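Local coordinates for glycoside hydrolase family protein (Novosphingobium sp. PP1Y, PDB 6Q2F) that probably releases terminal alpha-L-rhamnose from rhamnose-containing glycosides by hydrolysis, and holds a sodium ion, at residues 44-49 with 721-726; 214-219 with 405-410; 822-827 with 847-852. One frame throughout, in Å; residues are numbered along the deposited sequence.

Contact 1 (44-49 with 721-726); sequences QAFKDP and SSLLLQ
The Phe46 ring lies crosswise to Leu724, the two side chains at about a right angle, in a helix-to-helix contact at the two chain ends of the (beta/alpha)8 barrel, probably the catalytic domain. Helix 42-47 precedes the first barrel strand, 56-62, and helix 712-726 follows the last, 674-677. With CG anti to its backbone N (chi1 -167°), Phe46 sends its ring across to the second helix, where CE1 meets Leu724 CD1 at 3.4 Å and Leu724 CG at 3.7 Å. The methyl approaches the ring obliquely, in plain apolar contact. Leu723 comes in differently. Its CD2 lies at the ring's edge, near the ring plane, and is also 3.6 Å from Ala45 CB. A small side chain suits Ala45, where the leucine branch can come right up to the helix backbone. A leucine in place of Phe46 would probably lose the CE1 contact with Leu724 CD1 and the ring contact with Trp931, leaving a gap between the helices. Further out, Phe963 of strand 961-967 packs on Leu724, bringing the neighbouring beta domain against this interface. Polar ties come from Arg720, which hydrogen-bonds to the carbonyls of Phe46 and Lys47 where helix 42-47 ends. Leu723 presses CD2 onto the peptide joining Ala45 and Phe46, 3.4 Å from Ala45 C and 3.3 Å from Phe46 N.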
loop_
_atom_site.group_PDB
_atom_site.type_symbol
_atom_site.label_atom_id
_atom_site.label_comp_id
_atom_site.label_asym_id
_atom_site.label_seq_id
_atom_site.Cartn_x
_atom_site.Cartn_y
_atom_site.Cartn_z
ATOM N N GLN A 44 -3.379 4.787 -33.741
ATOM C CA GLN A 44 -4.786 4.395 -33.751
ATOM C C GLN A 44 -5.232 3.927 -32.374
ATOM O O GLN A 44 -6.306 4.304 -31.900
ATOM C CB GLN A 44 -5.023 3.295 -34.789
ATOM C CG GLN A 44 -4.815 3.761 -36.233
ATOM C CD GLN A 44 -4.739 2.606 -37.227
ATOM O OE1 GLN A 44 -4.132 1.563 -36.956
ATOM N NE2 GLN A 44 -5.361 2.794 -38.391
ATOM N N ALA A 45 -4.416 3.097 -31.714
ATOM C CA ALA A 45 -4.759 2.670 -30.364
ATOM C C ALA A 45 -4.869 3.871 -29.435
ATOM O O ALA A 45 -5.749 3.918 -28.571
ATOM C CB ALA A 45 -3.722 1.670 -29.845
ATOM N N PHE A 46 -3.979 4.860 -29.604
ATOM C CA PHE A 46 -4.049 6.054 -28.764
ATOM C C PHE A 46 -5.333 6.827 -29.008
ATOM O O PHE A 46 -5.910 7.379 -28.068
ATOM C CB PHE A 46 -2.830 6.931 -29.021
ATOM C CG PHE A 46 -2.629 8.030 -28.016
ATOM C CD1 PHE A 46 -2.347 7.738 -26.695
ATOM C CD2 PHE A 46 -2.676 9.354 -28.411
ATOM C CE1 PHE A 46 -2.132 8.755 -25.766
ATOM C CE2 PHE A 46 -2.460 10.382 -27.495
ATOM C CZ PHE A 46 -2.182 10.074 -26.165
ATOM N N LYS A 47 -5.813 6.864 -30.245
ATOM C CA LYS A 47 -7.085 7.531 -30.489
ATOM C C LYS A 47 -8.239 6.798 -29.797
ATOM O O LYS A 47 -9.073 7.434 -29.136
ATOM C CB LYS A 47 -7.333 7.662 -31.990
ATOM C CG LYS A 47 -8.373 8.721 -32.322
ATOM C CD LYS A 47 -8.123 10.006 -31.518
ATOM C CE LYS A 47 -9.125 11.102 -31.870
ATOM N NZ LYS A 47 -10.534 10.655 -31.631
ATOM N N ASP A 48 -8.287 5.458 -29.916
ATOM C CA ASP A 48 -9.358 4.621 -29.348
ATOM C C ASP A 48 -8.760 3.438 -28.599
ATOM O O ASP A 48 -8.584 2.350 -29.159
ATOM C CB ASP A 48 -10.317 4.124 -30.428
ATOM C CG ASP A 48 -11.035 5.261 -31.131
ATOM O OD1 ASP A 48 -11.987 5.831 -30.541
ATOM O OD2 ASP A 48 -10.636 5.588 -32.274
ATOM N N PRO A 49 -8.453 3.618 -27.316
ATOM C CA PRO A 49 -7.670 2.610 -26.602
ATOM C C PRO A 49 -8.378 1.283 -26.552
ATOM O O PRO A 49 -9.623 1.214 -26.521
ATOM C CB PRO A 49 -7.522 3.225 -25.201
ATOM C CG PRO A 49 -7.546 4.698 -25.459
ATOM C CD PRO A 49 -8.473 4.919 -26.630
ATOM N N SER A 721 -3.543 7.423 -21.414
ATOM C CA SER A 721 -2.310 7.478 -20.650
ATOM C C SER A 721 -1.841 6.074 -20.303
ATOM O O SER A 721 -0.654 5.760 -20.420
ATOM C CB SER A 721 -2.537 8.310 -19.390
ATOM O OG SER A 721 -2.834 9.647 -19.736
ATOM N N SER A 722 -2.778 5.218 -19.878
ATOM C CA SER A 722 -2.443 3.845 -19.519
ATOM C C SER A 722 -1.872 3.101 -20.716
ATOM O O SER A 722 -0.913 2.340 -20.580
ATOM C CB SER A 722 -3.690 3.119 -19.004
ATOM O OG SER A 722 -4.271 3.797 -17.895
ATOM N N LEU A 723 -2.459 3.313 -21.904
ATOM C CA LEU A 723 -1.988 2.623 -23.105
ATOM C C LEU A 723 -0.501 2.867 -23.327
ATOM O O LEU A 723 0.291 1.917 -23.447
ATOM C CB LEU A 723 -2.795 3.073 -24.330
ATOM C CG LEU A 723 -2.181 2.650 -25.665
ATOM C CD1 LEU A 723 -2.275 1.118 -25.873
ATOM C CD2 LEU A 723 -2.773 3.421 -26.853
ATOM N N LEU A 724 -0.102 4.145 -23.388
ATOM C CA LEU A 724 1.311 4.451 -23.608
ATOM C C LEU A 724 2.162 3.935 -22.455
ATOM O O LEU A 724 3.271 3.424 -22.669
ATOM C CB LEU A 724 1.495 5.948 -23.789
ATOM C CG LEU A 724 0.720 6.587 -24.964
ATOM C CD1 LEU A 724 1.156 8.043 -25.235
ATOM C CD2 LEU A 724 0.972 5.781 -26.218
ATOM N N LEU A 725 1.642 4.026 -21.222
ATOM C CA LEU A 725 2.384 3.593 -20.046
ATOM C C LEU A 725 2.394 2.075 -19.877
ATOM O O LEU A 725 3.067 1.563 -18.977
ATOM C CB LEU A 725 1.831 4.299 -18.811
ATOM C CG LEU A 725 2.228 5.799 -18.888
ATOM C CD1 LEU A 725 1.475 6.631 -17.848
ATOM C CD2 LEU A 725 3.723 5.941 -18.639
ATOM N N GLN A 726 1.711 1.337 -20.742
ATOM C CA GLN A 726 1.900 -0.110 -20.814
ATOM C C GLN A 726 2.773 -0.534 -21.984
ATOM O O GLN A 726 3.129 -1.710 -22.081
ATOM C CB GLN A 726 0.538 -0.819 -20.929
ATOM C CG GLN A 726 -0.370 -0.626 -19.730
ATOM C CD GLN A 726 -1.776 -1.166 -19.960
ATOM O OE1 GLN A 726 -2.019 -1.936 -20.891
ATOM N NE2 GLN A 726 -2.711 -0.761 -19.104
#

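Contact 2 (214-219 with 405-410); sequences FPVPDI and TGVDPD
Both methyls of Val407 rest on Phe214, which runs across the valine at about a right angle. CG2 reaches Phe214 CD1 at 3.5 Å, obliquely to the ring, while CG1 settles 3.7 Å from Phe214 CB. A beta-branched residue suits this place because its two branches bear on the phenylalanine side by side, CG2 at the ring and CG1 at CB. Phe214 CG sits between its own backbone N and carbonyl carbon (chi1 49°), which places the ring beside Val407. More loosely, Val407 CG2 also lies 4.3 Å from Val216 CG1 and 4.0 Å from Pro215 O. Phe214 and Val216 belong to strand 206-217, an inner strand of a four-stranded antiparallel sheet. Residues 405-410 lead into that sheet's edge strand, 413-414. Backbone bonds from Phe214 to Arg439 and from Val216 to His437 hold the strand to its neighbour 436-447. On the loop side, Val407 is fixed by a backbone bond to Leu539. Beyond it Asp408 forms an Asx turn: its OD1 accepts from Asp410 N at 3.0 Å, met from above the carboxylate plane, as the chain turns into a short 3-10 segment.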
loop_
_atom_site.group_PDB
_atom_site.type_symbol
_atom_site.label_atom_id
_atom_site.label_comp_id
_atom_site.label_asym_id
_atom_site.label_seq_id
_atom_site.Cartn_x
_atom_site.Cartn_y
_atom_site.Cartn_z
ATOM N N PHE A 214 16.456 -27.330 29.200
ATOM C CA PHE A 214 17.793 -26.770 29.126
ATOM C C PHE A 214 18.209 -26.347 30.521
ATOM O O PHE A 214 17.357 -25.955 31.327
ATOM C CB PHE A 214 17.849 -25.587 28.153
ATOM C CG PHE A 214 16.758 -24.569 28.358
ATOM C CD1 PHE A 214 16.944 -23.506 29.225
ATOM C CD2 PHE A 214 15.552 -24.676 27.686
ATOM C CE1 PHE A 214 15.947 -22.556 29.420
ATOM C CE2 PHE A 214 14.549 -23.730 27.876
ATOM C CZ PHE A 214 14.753 -22.668 28.748
ATOM N N PRO A 215 19.493 -26.444 30.844
ATOM C CA PRO A 215 19.957 -26.024 32.167
ATOM C C PRO A 215 19.917 -24.514 32.297
ATOM O O PRO A 215 20.046 -23.772 31.320
ATOM C CB PRO A 215 21.397 -26.547 32.229
ATOM C CG PRO A 215 21.509 -27.538 31.093
ATOM C CD PRO A 215 20.567 -27.047 30.046
ATOM N N VAL A 216 19.742 -24.064 33.530
ATOM C CA VAL A 216 19.571 -22.645 33.807
ATOM C C VAL A 216 20.152 -22.424 35.199
ATOM O O VAL A 216 20.124 -23.347 36.028
ATOM C CB VAL A 216 18.088 -22.242 33.684
ATOM C CG1 VAL A 216 17.575 -22.418 32.267
ATOM C CG2 VAL A 216 17.218 -22.975 34.693
ATOM N N PRO A 217 20.736 -21.265 35.489
ATOM C CA PRO A 217 21.348 -21.064 36.806
ATOM C C PRO A 217 20.305 -20.748 37.868
ATOM O O PRO A 217 19.334 -20.025 37.622
ATOM C CB PRO A 217 22.283 -19.873 36.576
ATOM C CG PRO A 217 21.597 -19.094 35.507
ATOM C CD PRO A 217 20.957 -20.112 34.599
ATOM N N ASP A 218 20.505 -21.320 39.056
ATOM C CA ASP A 218 19.725 -20.918 40.218
ATOM C C ASP A 218 19.837 -19.413 40.392
ATOM O O ASP A 218 20.937 -18.857 40.403
ATOM C CB ASP A 218 20.220 -21.638 41.476
ATOM C CG ASP A 218 19.897 -23.119 41.468
ATOM O OD1 ASP A 218 18.790 -23.483 41.026
ATOM O OD2 ASP A 218 20.748 -23.920 41.911
ATOM N N ILE A 219 18.694 -18.751 40.492
ATOM C CA ILE A 219 18.634 -17.298 40.435
ATOM C C ILE A 219 18.059 -16.789 41.749
ATOM O O ILE A 219 17.238 -17.456 42.387
ATOM C CB ILE A 219 17.806 -16.821 39.215
ATOM C CG1 ILE A 219 18.510 -17.193 37.906
ATOM C CG2 ILE A 219 17.517 -15.328 39.255
ATOM C CD1 ILE A 219 17.649 -17.001 36.670
ATOM N N THR A 405 25.805 -13.901 28.316
ATOM C CA THR A 405 25.542 -15.061 27.477
ATOM C C THR A 405 24.496 -15.908 28.174
ATOM O O THR A 405 24.591 -16.134 29.380
ATOM C CB THR A 405 26.809 -15.876 27.223
ATOM O OG1 THR A 405 27.715 -15.085 26.444
ATOM C CG2 THR A 405 26.484 -17.146 26.458
ATOM N N GLY A 406 23.498 -16.354 27.423
ATOM C CA GLY A 406 22.409 -17.103 28.015
ATOM C C GLY A 406 22.598 -18.601 27.938
ATOM O O GLY A 406 23.714 -19.101 28.117
ATOM N N VAL A 407 21.506 -19.321 27.668
ATOM C CA VAL A 407 21.556 -20.773 27.587
ATOM C C VAL A 407 22.437 -21.200 26.422
ATOM O O VAL A 407 22.348 -20.648 25.313
ATOM C CB VAL A 407 20.132 -21.334 27.431
ATOM C CG1 VAL A 407 20.165 -22.836 27.244
ATOM C CG2 VAL A 407 19.254 -20.942 28.629
ATOM N N ASP A 408 23.283 -22.193 26.661
ATOM C CA ASP A 408 24.062 -22.783 25.582
ATOM C C ASP A 408 23.120 -23.553 24.666
ATOM O O ASP A 408 22.410 -24.446 25.139
ATOM C CB ASP A 408 25.156 -23.708 26.140
ATOM C CG ASP A 408 26.142 -24.163 25.072
ATOM O OD1 ASP A 408 25.750 -24.260 23.887
ATOM O OD2 ASP A 408 27.316 -24.418 25.411
ATOM N N PRO A 409 23.071 -23.239 23.371
ATOM C CA PRO A 409 22.165 -23.979 22.473
ATOM C C PRO A 409 22.387 -25.482 22.505
ATOM O O PRO A 409 21.417 -26.250 22.483
ATOM C CB PRO A 409 22.478 -23.401 21.084
ATOM C CG PRO A 409 23.309 -22.206 21.305
ATOM C CD PRO A 409 23.879 -22.230 22.674
ATOM N N ASP A 410 23.642 -25.927 22.561
ATOM C CA ASP A 410 23.919 -27.360 22.603
ATOM C C ASP A 410 23.353 -28.027 23.849
ATOM O O ASP A 410 23.135 -29.245 23.839
ATOM C CB ASP A 410 25.425 -27.602 22.517
ATOM C CG ASP A 410 26.008 -27.121 21.206
ATOM O OD1 ASP A 410 25.329 -27.278 20.167
ATOM O OD2 ASP A 410 27.131 -26.572 21.211
#

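Contact 3 (822-827 with 847-852); sequences KAPIAT and RLWPGS
One face of the Trp849 indole is covered by Ala823 and by CD of Pro824, the other by CB of Leu848, its own neighbour in sequence. Ala823 CA stands almost directly above the six-membered ring, 3.6 Å from the centroid and 18° off the normal, and Pro824 CD shares that face at 3.9 Å from the same centroid; both are CH-pi contacts. Proline suits the second place because its CD carries C-H groups where another residue would have a backbone N-H, and its ring stands at about a right angle to the indole. Alanine suits the first because its small side chain lets N and CA come close over the ring while Ala823 CB touches Trp849 CD2 at 3.5 Å. Towards the pyrrole side, Lys822 C lies near NE1. Trp849 NE1 is 3.4 Å from Ala823 N, but both are donors and do not bond; the indole N-H instead finds the carbonyl O of Gly821, which helps to fix the rotation of the ring. The contact lies inside the crossover of an alpha/beta domain from strand 818-820 to its parallel partner 860-863, with helix 838-848 and the short antiparallel strand 854-857 on the way. Trp849 is the first residue after that helix to leave helical angles, and with CG beside its backbone N (chi1 -72°) the indole is laid against the loop. Around them, Val845 of the helix touches both Ala823 and Pro824, Trp841 packs on Pro824, and Leu806 of helix 803-814 reaches Trp849.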
loop_
_atom_site.group_PDB
_atom_site.type_symbol
_atom_site.label_atom_id
_atom_site.label_comp_id
_atom_site.label_asym_id
_atom_site.label_seq_id
_atom_site.Cartn_x
_atom_site.Cartn_y
_atom_site.Cartn_z
ATOM N N LYS A 822 28.263 1.701 -0.005
ATOM C CA LYS A 822 29.303 1.470 0.975
ATOM C C LYS A 822 29.183 0.064 1.551
ATOM O O LYS A 822 28.116 -0.570 1.516
ATOM C CB LYS A 822 29.248 2.530 2.075
ATOM C CG LYS A 822 29.758 3.882 1.573
ATOM C CD LYS A 822 29.589 5.015 2.573
ATOM C CE LYS A 822 30.149 6.310 1.992
ATOM N NZ LYS A 822 29.811 7.512 2.814
ATOM N N ALA A 823 30.311 -0.429 2.052
ATOM C CA ALA A 823 30.386 -1.800 2.525
ATOM C C ALA A 823 29.377 -2.039 3.647
ATOM O O ALA A 823 29.248 -1.208 4.554
ATOM C CB ALA A 823 31.805 -2.107 3.014
ATOM N N PRO A 824 28.662 -3.162 3.632
ATOM C CA PRO A 824 27.818 -3.505 4.779
ATOM C C PRO A 824 28.672 -3.730 6.017
ATOM O O PRO A 824 29.867 -4.020 5.927
ATOM C CB PRO A 824 27.132 -4.793 4.333
ATOM C CG PRO A 824 28.139 -5.425 3.448
ATOM C CD PRO A 824 28.741 -4.278 2.671
ATOM N N ILE A 825 28.044 -3.589 7.182
ATOM C CA ILE A 825 28.777 -3.652 8.438
ATOM C C ILE A 825 28.548 -4.961 9.186
ATOM O O ILE A 825 29.333 -5.281 10.088
ATOM C CB ILE A 825 28.430 -2.467 9.363
ATOM C CG1 ILE A 825 26.973 -2.537 9.797
ATOM C CG2 ILE A 825 28.689 -1.138 8.655
ATOM C CD1 ILE A 825 26.569 -1.387 10.681
ATOM N N ALA A 826 27.511 -5.722 8.846
ATOM C CA ALA A 826 27.246 -6.962 9.570
ATOM C C ALA A 826 26.272 -7.817 8.773
ATOM O O ALA A 826 25.549 -7.318 7.909
ATOM C CB ALA A 826 26.673 -6.688 10.967
ATOM N N THR A 827 26.273 -9.247 9.100
ATOM C CA THR A 827 25.074 -9.932 8.647
ATOM C C THR A 827 24.020 -9.912 9.748
ATOM O O THR A 827 24.361 -9.938 10.934
ATOM C CB THR A 827 25.358 -11.384 8.267
ATOM O OG1 THR A 827 24.115 -12.053 8.020
ATOM C CG2 THR A 827 26.091 -12.144 9.397
ATOM N N ARG A 847 37.010 -7.818 -0.651
ATOM C CA ARG A 847 37.253 -7.813 -2.092
ATOM C C ARG A 847 36.473 -6.703 -2.786
ATOM O O ARG A 847 37.019 -5.998 -3.645
ATOM C CB ARG A 847 36.906 -9.171 -2.712
ATOM C CG ARG A 847 37.593 -9.363 -4.070
ATOM C CD ARG A 847 37.111 -10.597 -4.832
ATOM N NE ARG A 847 37.600 -10.537 -6.209
ATOM C CZ ARG A 847 37.439 -11.497 -7.115
ATOM N NH1 ARG A 847 36.802 -12.613 -6.810
ATOM N NH2 ARG A 847 37.929 -11.343 -8.336
ATOM N N LEU A 848 35.198 -6.528 -2.437
ATOM C CA LEU A 848 34.411 -5.508 -3.117
ATOM C C LEU A 848 34.739 -4.114 -2.617
ATOM O O LEU A 848 34.534 -3.142 -3.350
ATOM C CB LEU A 848 32.904 -5.754 -2.958
ATOM C CG LEU A 848 32.265 -7.036 -3.464
ATOM C CD1 LEU A 848 30.796 -6.845 -3.793
ATOM C CD2 LEU A 848 33.024 -7.605 -4.633
ATOM N N TRP A 849 35.223 -3.993 -1.386
ATOM C CA TRP A 849 35.515 -2.694 -0.775
ATOM C C TRP A 849 36.946 -2.694 -0.262
ATOM O O TRP A 849 37.184 -2.655 0.951
ATOM C CB TRP A 849 34.519 -2.382 0.343
ATOM C CG TRP A 849 33.158 -2.059 -0.197
ATOM C CD1 TRP A 849 32.738 -0.856 -0.668
ATOM C CD2 TRP A 849 32.051 -2.957 -0.340
ATOM N NE1 TRP A 849 31.441 -0.942 -1.090
ATOM C CE2 TRP A 849 30.993 -2.222 -0.905
ATOM C CE3 TRP A 849 31.850 -4.305 -0.039
ATOM C CZ2 TRP A 849 29.748 -2.789 -1.176
ATOM C CZ3 TRP A 849 30.611 -4.874 -0.317
ATOM C CH2 TRP A 849 29.581 -4.115 -0.877
ATOM N N PRO A 850 37.932 -2.731 -1.167
ATOM C CA PRO A 850 39.334 -2.863 -0.721
ATOM C C PRO A 850 39.881 -1.622 -0.054
ATOM O O PRO A 850 40.870 -1.723 0.685
ATOM C CB PRO A 850 40.095 -3.169 -2.017
ATOM C CG PRO A 850 39.285 -2.540 -3.070
ATOM C CD PRO A 850 37.831 -2.673 -2.634
ATOM N N GLY A 851 39.282 -0.460 -0.294
ATOM C CA GLY A 851 39.660 0.751 0.402
ATOM C C GLY A 851 39.682 1.976 -0.486
ATOM O O GLY A 851 39.419 3.091 -0.024
ATOM N N SER A 852 39.986 1.780 -1.772
ATOM C CA SER A 852 40.152 2.916 -2.672
ATOM C C SER A 852 38.878 3.736 -2.811
ATOM O O SER A 852 38.955 4.920 -3.159
ATOM C CB SER A 852 40.592 2.446 -4.055
ATOM O OG SER A 852 39.520 1.780 -4.698
#

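The three contacts sit in different modules of one large chain and none touches another. Contact 1 joins the helices flanking the barrel strands; the sodium ligands Asp503, Ser504, Glu583, Glu586 and Glu644 follow or belong to barrel segments lying between its halves. Contact 2 falls within that same span, in an antiparallel sheet inserted between barrel strands 127-131 and 497-502, yet its centre is about 67 Å from that of contact 1, across the middle of the chain. Contact 3 comes after both, in the alpha/beta domain, with its centre about 46 Å from that of contact 1 and 36 Å from that of contact 2. Each therefore belongs to a separate part of a multidomain hydrolase, joining pieces of its own module.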